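Local coordinates for flagellar motor switch protein fliG (Aquifex aeolicus, PDB 3HJL) that probably forms part of the rotor-mounted switch complex at the base of the flagellar basal body, which contacts motor components that determine the direction of rotation, at residues A[63-66]-A[67-71]; A[91-94]-A[95-99]; A[153-156]-A[157-160]; A[305-308]-A[309-312]. All blocks are in the same frame, centred on the assembly; numbering follows the deposited sequence.

Contact 1: residues A[63-66]-A[67-71]; sequences ELLD and EIKKA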
# COMPACT_ATOMS: atom_id res chain seq x y z
N GLU A 63 -19.37 -14.72 -31.89
CA GLU A 63 -19.41 -15.68 -32.99
C GLU A 63 -20.87 -15.87 -33.40
O GLU A 63 -21.19 -15.68 -34.57
CB GLU A 63 -18.79 -17.03 -32.59
CG GLU A 63 -18.50 -17.93 -33.80
CD GLU A 63 -18.57 -19.42 -33.48
OE1 GLU A 63 -19.64 -19.89 -33.03
OE2 GLU A 63 -17.56 -20.12 -33.75
N LEU A 64 -21.72 -16.22 -32.44
CA LEU A 64 -23.18 -16.39 -32.66
C LEU A 64 -23.83 -15.18 -33.32
O LEU A 64 -24.68 -15.34 -34.19
CB LEU A 64 -23.94 -16.65 -31.34
CG LEU A 64 -24.18 -18.07 -30.83
CD1 LEU A 64 -24.86 -18.02 -29.46
CD2 LEU A 64 -25.04 -18.84 -31.82
N LEU A 65 -23.45 -13.99 -32.86
CA LEU A 65 -23.99 -12.75 -33.40
C LEU A 65 -23.59 -12.59 -34.88
O LEU A 65 -24.43 -12.27 -35.71
CB LEU A 65 -23.51 -11.55 -32.57
CG LEU A 65 -24.09 -10.16 -32.86
CD1 LEU A 65 -25.62 -10.14 -32.68
CD2 LEU A 65 -23.43 -9.13 -31.97
N ASP A 66 -22.32 -12.84 -35.19
CA ASP A 66 -21.82 -12.77 -36.57
C ASP A 66 -22.43 -13.86 -37.47
O ASP A 66 -22.69 -13.63 -38.65
CB ASP A 66 -20.29 -12.91 -36.59
CG ASP A 66 -19.70 -12.76 -37.99
OD1 ASP A 66 -19.97 -11.74 -38.66
OD2 ASP A 66 -18.95 -13.67 -38.41
N GLU A 67 -22.66 -15.02 -36.88
CA GLU A 67 -23.21 -16.19 -37.57
C GLU A 67 -24.67 -15.95 -38.00
O GLU A 67 -25.03 -16.23 -39.14
CB GLU A 67 -23.13 -17.41 -36.63
CG GLU A 67 -23.11 -18.76 -37.30
CD GLU A 67 -22.56 -19.85 -36.38
OE1 GLU A 67 -23.25 -20.21 -35.39
OE2 GLU A 67 -21.44 -20.34 -36.65
N ILE A 68 -25.48 -15.43 -37.08
CA ILE A 68 -26.91 -15.14 -37.36
C ILE A 68 -27.13 -13.88 -38.21
O ILE A 68 -28.15 -13.77 -38.88
CB ILE A 68 -27.78 -15.09 -36.06
CG1 ILE A 68 -27.44 -13.89 -35.18
CG2 ILE A 68 -27.67 -16.41 -35.31
CD1 ILE A 68 -27.83 -14.06 -33.71
N LYS A 69 -26.19 -12.93 -38.17
CA LYS A 69 -26.22 -11.78 -39.10
C LYS A 69 -25.96 -12.26 -40.53
O LYS A 69 -26.61 -11.82 -41.48
CB LYS A 69 -25.18 -10.71 -38.72
CG LYS A 69 -25.58 -9.79 -37.57
CD LYS A 69 -24.52 -8.70 -37.29
CE LYS A 69 -23.17 -9.29 -36.82
NZ LYS A 69 -22.20 -8.26 -36.33
N LYS A 70 -24.99 -13.17 -40.68
CA LYS A 70 -24.69 -13.80 -41.98
C LYS A 70 -25.79 -14.79 -42.41
O LYS A 70 -25.96 -15.04 -43.60
CB LYS A 70 -23.32 -14.50 -41.94
CG LYS A 70 -22.15 -13.53 -41.94
CD LYS A 70 -20.82 -14.24 -41.78
CE LYS A 70 -19.66 -13.26 -41.87
NZ LYS A 70 -18.35 -13.90 -41.58
N ALA A 71 -26.51 -15.35 -41.44
CA ALA A 71 -27.69 -16.19 -41.71
C ALA A 71 -28.90 -15.39 -42.23
O ALA A 71 -29.83 -15.98 -42.78
CB ALA A 71 -28.08 -16.98 -40.46

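Contact 2: residues A[91-94]-A[95-99]; sequences PTLA and EKFRG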
# COMPACT_ATOMS: atom_id res chain seq x y z
N PRO A 91 -21.90 -19.43 -14.86
CA PRO A 91 -20.52 -19.12 -14.54
C PRO A 91 -19.78 -20.32 -13.94
O PRO A 91 -20.41 -21.25 -13.45
CB PRO A 91 -20.66 -18.00 -13.51
CG PRO A 91 -21.91 -18.31 -12.80
CD PRO A 91 -22.81 -18.99 -13.79
N THR A 92 -18.45 -20.26 -13.97
CA THR A 92 -17.60 -21.36 -13.49
C THR A 92 -17.45 -21.30 -11.96
O THR A 92 -17.73 -20.26 -11.35
CB THR A 92 -16.18 -21.28 -14.11
OG1 THR A 92 -15.52 -20.10 -13.65
CG2 THR A 92 -16.25 -21.24 -15.62
N LEU A 93 -17.04 -22.41 -11.35
CA LEU A 93 -16.76 -22.47 -9.90
C LEU A 93 -15.70 -21.47 -9.49
O LEU A 93 -15.79 -20.88 -8.42
CB LEU A 93 -16.30 -23.88 -9.45
CG LEU A 93 -17.36 -24.94 -9.12
CD1 LEU A 93 -16.69 -26.29 -8.83
CD2 LEU A 93 -18.19 -24.50 -7.93
N ALA A 94 -14.68 -21.31 -10.34
CA ALA A 94 -13.62 -20.32 -10.12
C ALA A 94 -14.19 -18.91 -9.99
O ALA A 94 -13.82 -18.18 -9.07
CB ALA A 94 -12.63 -20.36 -11.26
N GLU A 95 -15.09 -18.54 -10.90
CA GLU A 95 -15.76 -17.23 -10.86
C GLU A 95 -16.64 -17.07 -9.62
O GLU A 95 -16.66 -16.00 -9.02
CB GLU A 95 -16.56 -16.99 -12.14
CG GLU A 95 -15.65 -16.77 -13.34
CD GLU A 95 -16.37 -16.71 -14.67
OE1 GLU A 95 -17.46 -17.30 -14.82
OE2 GLU A 95 -15.80 -16.09 -15.60
N LYS A 96 -17.33 -18.14 -9.23
CA LYS A 96 -18.12 -18.15 -7.98
C LYS A 96 -17.21 -17.96 -6.76
O LYS A 96 -17.56 -17.24 -5.84
CB LYS A 96 -18.91 -19.44 -7.84
CG LYS A 96 -20.03 -19.64 -8.89
CD LYS A 96 -20.50 -21.10 -8.91
CE LYS A 96 -21.85 -21.26 -9.59
NZ LYS A 96 -22.24 -22.71 -9.71
N PHE A 97 -16.05 -18.60 -6.77
CA PHE A 97 -15.07 -18.46 -5.68
C PHE A 97 -14.51 -17.03 -5.62
O PHE A 97 -14.34 -16.48 -4.53
CB PHE A 97 -13.92 -19.45 -5.86
CG PHE A 97 -14.27 -20.91 -5.55
CD1 PHE A 97 -13.25 -21.81 -5.30
CD2 PHE A 97 -15.60 -21.37 -5.45
CE1 PHE A 97 -13.52 -23.15 -5.01
CE2 PHE A 97 -15.87 -22.71 -5.15
CZ PHE A 97 -14.83 -23.59 -4.93
N ARG A 98 -14.21 -16.45 -6.78
CA ARG A 98 -13.72 -15.07 -6.86
C ARG A 98 -14.69 -14.09 -6.20
O ARG A 98 -14.29 -13.29 -5.37
CB ARG A 98 -13.47 -14.67 -8.31
CG ARG A 98 -13.09 -13.20 -8.52
CD ARG A 98 -12.71 -12.90 -9.95
NE ARG A 98 -11.46 -13.56 -10.35
CZ ARG A 98 -11.35 -14.63 -11.14
NH1 ARG A 98 -12.40 -15.18 -11.77
NH2 ARG A 98 -10.13 -15.13 -11.37
N GLY A 99 -15.96 -14.18 -6.58
CA GLY A 99 -17.01 -13.36 -5.98
C GLY A 99 -17.13 -13.55 -4.48
O GLY A 99 -17.33 -12.59 -3.73

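Contact 3: residues A[153-156]-A[157-160]; sequences PEEL and KKEV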
# COMPACT_ATOMS: atom_id res chain seq x y z
N PRO A 153 -23.46 16.06 13.48
CA PRO A 153 -24.35 17.21 13.71
C PRO A 153 -25.80 16.91 13.32
O PRO A 153 -26.02 16.06 12.46
CB PRO A 153 -23.77 18.30 12.80
CG PRO A 153 -22.38 17.87 12.48
CD PRO A 153 -22.38 16.39 12.52
N GLU A 154 -26.74 17.68 13.87
CA GLU A 154 -28.19 17.41 13.74
C GLU A 154 -28.74 17.41 12.32
O GLU A 154 -29.52 16.53 11.95
CB GLU A 154 -28.99 18.41 14.60
CG GLU A 154 -28.72 18.35 16.12
CD GLU A 154 -29.15 17.04 16.77
OE1 GLU A 154 -30.18 16.47 16.36
OE2 GLU A 154 -28.45 16.60 17.71
N GLU A 155 -28.39 18.43 11.53
CA GLU A 155 -28.87 18.52 10.14
C GLU A 155 -28.23 17.46 9.24
O GLU A 155 -28.80 17.10 8.20
CB GLU A 155 -28.65 19.93 9.57
CG GLU A 155 -29.46 21.05 10.25
CD GLU A 155 -30.95 21.09 9.86
OE1 GLU A 155 -31.38 22.10 9.27
OE2 GLU A 155 -31.69 20.13 10.16
N LEU A 156 -27.06 16.96 9.64
CA LEU A 156 -26.38 15.88 8.93
C LEU A 156 -26.99 14.51 9.26
O LEU A 156 -27.03 13.64 8.39
CB LEU A 156 -24.87 15.90 9.23
CG LEU A 156 -23.92 15.11 8.31
CD1 LEU A 156 -24.14 15.43 6.82
CD2 LEU A 156 -22.47 15.39 8.69
N LYS A 157 -27.47 14.33 10.50
CA LYS A 157 -28.21 13.10 10.89
C LYS A 157 -29.40 12.84 9.96
O LYS A 157 -29.57 11.74 9.43
CB LYS A 157 -28.77 13.20 12.31
CG LYS A 157 -27.76 13.18 13.43
CD LYS A 157 -28.45 13.35 14.77
CE LYS A 157 -27.47 13.51 15.91
NZ LYS A 157 -28.16 13.62 17.22
N LYS A 158 -30.18 13.89 9.74
CA LYS A 158 -31.40 13.84 8.94
C LYS A 158 -31.08 13.61 7.46
O LYS A 158 -31.76 12.84 6.78
CB LYS A 158 -32.19 15.15 9.11
CG LYS A 158 -32.56 15.52 10.57
CD LYS A 158 -33.00 16.97 10.71
CE LYS A 158 -32.93 17.46 12.16
NZ LYS A 158 -33.71 16.61 13.10
N GLU A 159 -30.04 14.27 6.97
CA GLU A 159 -29.68 14.22 5.55
C GLU A 159 -29.06 12.88 5.16
O GLU A 159 -29.28 12.39 4.05
CB GLU A 159 -28.72 15.37 5.21
CG GLU A 159 -28.51 15.61 3.71
CD GLU A 159 -29.77 16.03 2.97
OE1 GLU A 159 -29.87 15.76 1.75
OE2 GLU A 159 -30.69 16.61 3.59
N VAL A 160 -28.26 12.30 6.06
CA VAL A 160 -27.65 10.98 5.83
C VAL A 160 -28.72 9.88 5.83
O VAL A 160 -28.73 9.03 4.95
CB VAL A 160 -26.53 10.66 6.84
CG1 VAL A 160 -26.02 9.25 6.64
CG2 VAL A 160 -25.37 11.66 6.69

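Contact 4: residues A[305-308]-A[309-312]; sequences IEKA and QRQV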
# COMPACT_ATOMS: atom_id res chain seq x y z
N ILE A 305 29.69 19.01 3.86
CA ILE A 305 30.16 18.99 5.27
C ILE A 305 29.73 17.67 5.93
O ILE A 305 30.52 17.04 6.64
CB ILE A 305 29.56 20.17 6.10
CG1 ILE A 305 30.08 21.52 5.59
CG2 ILE A 305 29.92 20.02 7.57
CD1 ILE A 305 29.36 22.70 6.20
N GLU A 306 28.48 17.27 5.69
CA GLU A 306 27.95 15.98 6.15
C GLU A 306 28.76 14.79 5.61
O GLU A 306 29.10 13.88 6.37
CB GLU A 306 26.48 15.85 5.75
CG GLU A 306 25.54 16.73 6.57
CD GLU A 306 24.11 16.83 6.02
OE1 GLU A 306 23.27 17.39 6.75
OE2 GLU A 306 23.83 16.36 4.89
N LYS A 307 29.06 14.80 4.30
CA LYS A 307 29.85 13.74 3.65
C LYS A 307 31.25 13.58 4.26
O LYS A 307 31.71 12.47 4.49
CB LYS A 307 29.97 14.01 2.14
CG LYS A 307 30.73 12.92 1.34
CD LYS A 307 30.84 13.27 -0.14
CE LYS A 307 31.82 12.34 -0.86
NZ LYS A 307 32.07 12.72 -2.28
N ALA A 308 31.94 14.70 4.46
CA ALA A 308 33.26 14.70 5.07
C ALA A 308 33.19 14.21 6.53
O ALA A 308 34.07 13.48 6.98
CB ALA A 308 33.89 16.08 4.99
N GLN A 309 32.14 14.61 7.26
CA GLN A 309 31.93 14.13 8.63
C GLN A 309 31.77 12.61 8.73
O GLN A 309 32.40 11.98 9.58
CB GLN A 309 30.75 14.84 9.30
CG GLN A 309 31.12 16.22 9.83
CD GLN A 309 30.02 16.88 10.62
OE1 GLN A 309 28.97 16.29 10.85
NE2 GLN A 309 30.26 18.10 11.06
N ARG A 310 30.95 12.02 7.85
CA ARG A 310 30.80 10.55 7.82
C ARG A 310 32.08 9.84 7.36
O ARG A 310 32.32 8.70 7.76
CB ARG A 310 29.59 10.09 6.99
CG ARG A 310 29.65 10.33 5.49
CD ARG A 310 28.42 9.75 4.78
NE ARG A 310 27.19 10.49 5.11
CZ ARG A 310 26.58 11.41 4.34
NH1 ARG A 310 27.02 11.74 3.13
NH2 ARG A 310 25.47 12.00 4.80
N GLN A 311 32.88 10.50 6.51
CA GLN A 311 34.17 9.95 6.07
C GLN A 311 35.16 9.85 7.23
O GLN A 311 35.87 8.86 7.37
CB GLN A 311 34.77 10.78 4.92
CG GLN A 311 34.18 10.45 3.55
CD GLN A 311 34.73 11.32 2.42
OE1 GLN A 311 35.43 12.31 2.65
NE2 GLN A 311 34.42 10.94 1.18
N VAL A 312 35.19 10.88 8.07
CA VAL A 312 36.01 10.87 9.29
C VAL A 312 35.53 9.76 10.23
O VAL A 312 36.34 9.05 10.82
CB VAL A 312 35.95 12.25 10.03
CG1 VAL A 312 36.68 12.18 11.37
CG2 VAL A 312 36.52 13.36 9.15

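Contact 1: residues A[63-66]-A[67-71]
Four successive i to i+4 backbone bonds join residues 63-66 to 67-70 in the last turns of helix 54-70, from E67 N on E63 O at 2.8 Å to K70 N on D66 O at 3.1 Å. Among the side chains, D66 and K70 form a salt bridge. D66 holds CG anti to its own N (chi1 -177°), while K70 has CG anti to its carbonyl carbon (chi1 -72°) and runs out extended; the two side chains cross at an angle, bringing K70 NZ to 3.2 Å from D66 OD2, a weak hydrogen bond within the salt bridge. Were D66 an alanine, the K70 ammonium would probably be left without its mate and be freer to swing. One turn back, E63 and E67 lie side by side and point the same way, OE1 of E63 4.1 Å from OE2 of E67, the carboxylate planes 38° apart. Both bridge to K14 of helix 7-21. L64 and I68 face the core of the N-terminal domain, packing on L18 and on helix 78-88, and CG of L65 touches CE of K69 at 4.2 Å. The shared lysine probably offsets the repulsion between the two glutamates, tying this helix to helix 7-21 by charge beside the apolar packing.

Contact 2: residues A[91-94]-A[95-99]
The F97 ring reaches back over the first turn of helix 93-114 to L93, whose carbonyl oxygen lies obliquely to it, 3.0 Å from CD2; CD2 of L93 meets CE2 of the same ring at 4.0 Å. The two side chains run side by side in the same direction. The R98 guanidinium has CG of E95 at its edge, in plane, and the oxygen of A94 obliquely placed. The E95 carboxylate accepts T92 N at OE1, 3.2 Å away with an N-H...O angle of 164°; the donor comes on the anti side, 33° out of the carboxylate plane. CB of P91 touches OE1 as well, at 3.5 Å. T92 answers with its hydroxyl: chi1 of 66° sets OG1 between its own N and carbonyl carbon, where it accepts E95 N at 3.2 Å. The other carboxylate oxygen, OE2, accepts E54 N at the start of helix 54-70. With an alanine at E95, T92 N and E54 N would probably both lose their acceptor, and the link between the two helix starts would be weakened. Next along the helix, K96 N bonds to T92 O at 3.0 Å. The paired bonds of T92 and E95 make a capping box, with T92 as N-cap, at the start of the long helix 93-114.

Contact 3: residues A[153-156]-A[157-160]
K157 reaches back along the first turn of helix 154-166 to E154. Its CB lies 3.4 Å from the carbonyl oxygen of E154, and CG is 3.5 Å from that of P153. CD then passes OE1 of E154 at 3.9 Å, CE comes to OE2 at 3.7 Å, and NZ ends in a salt bridge with OE2 at 3.0 Å. The lysine is extended beyond CG, whereas E154 folds at chi2 (-65°), which turns its carboxylate back beside the lysine chain; NZ meets OE2 from above the carboxylate plane, 42° out of it. P153 occupies the N-cap position of this helix, and its carbonyl accepts K157 N. The helix belongs to the FliG middle domain, whose EHPQR motif lies close by: E159 packs on P130 of the motif and bridges with OE1 to K162 and to R163, the arginine of that motif. On the inner side, CD1 of L156 touches CG2 of V160 at 4.0 Å, and both side chains rest on I133 of helix 130-137, with V160 also meeting I149 of helix 142-150. Across the outer surface, OE2 of E155 meets the methylenes of K158, lying 3.5 Å from CD.

Contact 4: residues A[305-308]-A[309-312]
R310 folds back over the preceding turn of helix 302-320, one face of its guanidinium laid on the backbone. The oxygen of E306 stands 4.0 Å above the plane, over the centre, and K307 N lies on the same face, offset toward the rim. CG takes the tight site between the arginine's own N and carbonyl carbon (chi1 68°), 3.1 Å from the oxygen of K307, and the bend at chi3 (69°) then brings the guanidinium over the backbone. Beside it, the extended K307 chain is crossed by Q311, whose NE2 meets CE at 3.6 Å. On another flank, I305 and Q309 run side by side in the same direction, CG2 of I305 being 4.0 Å from NE2 of Q309. That amide nitrogen donates to the carbonyl of A266, at the end of helix 260-268, and more weakly to that of G269. Beneath these groups, the backbone bonds hold the turn, among them R310 N to E306 O at 3.0 Å. A308 and V312, both buried, face the interior of the C-terminal domain, A308 against T262, I265 and A266, and V312 against F240 and I243. The chemistry is thus divided by face: side-chain packing and the Q309 amide tie the helix to helix 260-268 and adjoining loops, while the arginine's charge would probably be eased by the E306 peptide oxygen and carboxylate, whose OE2 lies 4.7 Å from R310 NH2, beyond salt-bridge contact.

All four contacts are local, each lying in or at the start of a single helix; with no residues between their segments, none closes a loop, and they follow in series along the chain, none nesting in or crossing another. Contact 1 lies near the end of helix 54-70 and contact 2 opens helix 93-114; both fall in the N-terminal domain, centres about 29 Å apart, and the glutamate of contact 2 reaches the start of the helix that carries contact 1. Contact 3 begins helix 154-166 in the middle domain. Contact 4 lies in helix 302-320 of the C-terminal domain, about 76 Å between centres from contact 1, on the opposite side of the chain's centre.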